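PDB 4R6H: Melibiose/raffinose/stachyose-binding protein MelE from Bacillus subtilis subsp. subtilis str. 168, which binds melibiose, raffinose and stachyose as the solute-binding component of the MelEDC-MsmX ABC transporter, which imports these sugars. Local coordinates for residues 47-50 against 51-55. Sequence-based numbering, arbitrary orientation. Where two conformers were deposited one is given.
Sequences RDTF and RKLAA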
ATOM      1  N   ARG A  47       6.697   8.150 -13.547  1.00 19.80           N
ATOM      2  CA  ARG A  47       7.740   9.132 -13.693  1.00 20.54           C
ATOM      3  C   ARG A  47       7.551   9.997 -14.921  1.00 20.22           C
ATOM      4  O   ARG A  47       7.756  11.205 -14.842  1.00 23.70           O
ATOM      5  CB  ARG A  47       9.117   8.441 -13.661  1.00 21.95           C
ATOM      6  CG  ARG A  47       9.374   7.735 -12.366  1.00 22.72           C
ATOM      7  CD  ARG A  47      10.805   7.259 -12.250  1.00 25.13           C
ATOM      8  NE  ARG A  47      11.051   6.568 -10.979  1.00 25.72           N
ATOM      9  CZ  ARG A  47      12.195   5.953 -10.661  1.00 37.36           C
ATOM     10  NH1 ARG A  47      13.229   5.946 -11.511  1.00 36.72           N
ATOM     11  NH2 ARG A  47      12.319   5.366  -9.483  1.00 32.42           N
ATOM     12  N   ASP A  48       7.235   9.400 -16.072  1.00 21.20           N
ATOM     13  CA  ASP A  48       7.046  10.168 -17.297  1.00 23.88           C
ATOM     14  C   ASP A  48       5.856  11.144 -17.206  1.00 21.65           C
ATOM     15  O   ASP A  48       5.929  12.269 -17.651  1.00 24.14           O
ATOM     16  CB  ASP A  48       6.881   9.248 -18.517  1.00 28.95           C
ATOM     17  CG  ASP A  48       8.104   8.364 -18.767  1.00 53.29           C
ATOM     18  OD1 ASP A  48       9.165   8.592 -18.137  1.00 44.27           O
ATOM     19  OD2 ASP A  48       7.981   7.409 -19.583  1.00 46.74           O
ATOM     20  N   THR A  49       4.751  10.709 -16.607  1.00 19.20           N
ATOM     21  CA  THR A  49       3.609  11.551 -16.479  1.00 20.79           C
ATOM     22  C   THR A  49       3.883  12.719 -15.520  1.00 16.94           C
ATOM     23  O   THR A  49       3.416  13.828 -15.766  1.00 18.83           O
ATOM     24  CB  THR A  49       2.357  10.741 -16.046  1.00 20.48           C
ATOM     25  OG1 THR A  49       2.054   9.772 -17.057  1.00 19.70           O
ATOM     26  CG2 THR A  49       1.150  11.626 -15.832  1.00 20.73           C
ATOM     27  N   PHE A  50       4.561  12.440 -14.406  1.00 18.31           N
ATOM     28  CA  PHE A  50       4.935  13.493 -13.480  1.00 19.42           C
ATOM     29  C   PHE A  50       5.837  14.526 -14.185  1.00 21.56           C
ATOM     30  O   PHE A  50       5.582  15.730 -14.055  1.00 20.24           O
ATOM     31  CB  PHE A  50       5.546  12.879 -12.216  1.00 18.95           C
ATOM     32  CG  PHE A  50       5.399  13.706 -10.941  1.00 20.10           C
ATOM     33  CD1 PHE A  50       4.933  15.025 -10.945  1.00 24.03           C
ATOM     34  CD2 PHE A  50       5.774  13.159  -9.725  1.00 19.46           C
ATOM     35  CE1 PHE A  50       4.840  15.738  -9.771  1.00 23.73           C
ATOM     36  CE2 PHE A  50       5.679  13.877  -8.545  1.00 21.50           C
ATOM     37  CZ  PHE A  50       5.236  15.173  -8.572  1.00 21.45           C
ATOM     38  N   ARG A  51       6.801  14.072 -14.998  1.00 21.48           N
ATOM     39  CA  ARG A  51       7.634  14.998 -15.750  1.00 22.54           C
ATOM     40  C   ARG A  51       6.809  15.810 -16.755  1.00 21.61           C
ATOM     41  O   ARG A  51       7.059  16.993 -16.907  1.00 24.25           O
ATOM     42  CB  ARG A  51       8.773  14.260 -16.466  1.00 22.24           C
ATOM     43  CG  ARG A  51       9.812  13.709 -15.500  1.00 27.23           C
ATOM     44  CD  ARG A  51      11.013  13.135 -16.232  1.00 33.49           C
ATOM     45  NE  ARG A  51      11.845  12.334 -15.327  1.00 43.00           N
ATOM     46  CZ  ARG A  51      11.918  11.000 -15.338  1.00 41.96           C
ATOM     47  NH1 ARG A  51      11.230  10.270 -16.230  1.00 42.39           N
ATOM     48  NH2 ARG A  51      12.711  10.380 -14.464  1.00 51.87           N
ATOM     49  N   LYS A  52       5.828  15.194 -17.408  1.00 20.94           N
ATOM     50  CA  LYS A  52       5.021  15.916 -18.372  0.50 22.18           C
ATOM     51  C   LYS A  52       4.189  16.994 -17.644  1.00 22.15           C
ATOM     52  O   LYS A  52       4.048  18.108 -18.119  1.00 22.56           O
ATOM     53  CB  LYS A  52       4.196  14.950 -19.245  0.50 34.71           C
ATOM     54  CG  LYS A  52       2.725  14.793 -18.920  0.50 67.51           C
ATOM     55  CD  LYS A  52       1.889  15.573 -19.913  0.50 45.01           C
ATOM     56  CE  LYS A  52       1.395  14.684 -21.047  0.50 28.93           C
ATOM     57  NZ  LYS A  52       0.123  15.189 -21.602  0.50 35.79           N
ATOM     58  N   LEU A  53       3.648  16.677 -16.465  1.00 19.03           N
ATOM     59  CA  LEU A  53       2.901  17.649 -15.731  1.00 18.08           C
ATOM     60  C   LEU A  53       3.802  18.770 -15.195  1.00 21.84           C
ATOM     61  O   LEU A  53       3.385  19.902 -15.143  1.00 21.25           O
ATOM     62  CB  LEU A  53       2.110  16.976 -14.599  1.00 18.43           C
ATOM     63  CG  LEU A  53       0.899  16.176 -15.068  1.00 20.63           C
ATOM     64  CD1 LEU A  53       0.363  15.399 -13.871  1.00 22.10           C
ATOM     65  CD2 LEU A  53      -0.203  17.028 -15.686  1.00 23.30           C
ATOM     66  N   ALA A  54       5.018  18.421 -14.790  1.00 19.99           N
ATOM     67  CA  ALA A  54       5.997  19.444 -14.370  1.00 21.85           C
ATOM     68  C   ALA A  54       6.306  20.372 -15.536  1.00 25.14           C
ATOM     69  O   ALA A  54       6.332  21.605 -15.365  1.00 23.74           O
ATOM     70  CB  ALA A  54       7.242  18.822 -13.843  1.00 22.92           C
ATOM     71  N   ALA A  55       6.473  19.815 -16.728  1.00 24.00           N
ATOM     72  CA  ALA A  55       6.702  20.662 -17.909  1.00 25.92           C
ATOM     73  C   ALA A  55       5.517  21.607 -18.212  1.00 23.93           C
ATOM     74  O   ALA A  55       5.710  22.767 -18.614  1.00 26.99           O
ATOM     75  CB  ALA A  55       7.044  19.805 -19.100  1.00 26.00           C
TER
HETATM   76  O   HOH W   1      13.688   7.380 -14.066  1.00 46.04           O
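Arg51 reaches back along helix 44-60 to Asp48 and Arg47, one turn earlier. Its CG stands beside its own backbone N (chi1 -69°), and the chain runs extended from CG to NE. This course takes CG past Arg47 O, at 3.3 Å. The guanidinium, turned at the last torsion (chi4 107°), comes near Arg47 CB, with Arg51 NH1 3.8 Å from it. Arg51 NH1 also forms a salt bridge with Asp48 OD1 at 3.3 Å. The carboxylate oxygen lies at the guanidinium edge, in its plane, but the two flat groups are turned 43° apart, and a single oxygen makes the contact. Water 1 lies in the same guanidinium plane and accepts from Arg51 NH2 at 3.2 Å. It also accepts from Arg47 NH1 at 3.0 Å and so links the two arginines. Arg47 NE is held by Met41 O.

The backbone keeps the regular alpha-helical i to i+4 hydrogen bonds, from Arg51 N to Arg47 O through Ala54 N to Phe50 O, the latter 2.8 Å. Thr49 CG2 meets Leu53 CD1 loosely at 4.3 Å, while Thr49 OG1 bonds back to Ser45 O. On the buried side, Phe50 and Leu53 pack on Met330, and Phe50 and Ala54 on Leu68.

The helix is thus amphipathic, and it is the crossover helix of the beta-alpha-beta unit formed with strands 33-38 and 64-69. The long, one-oxygen ion pair is exposed and probably adds only modestly to helix stability. The shared water probably eases the proximity of two like charges.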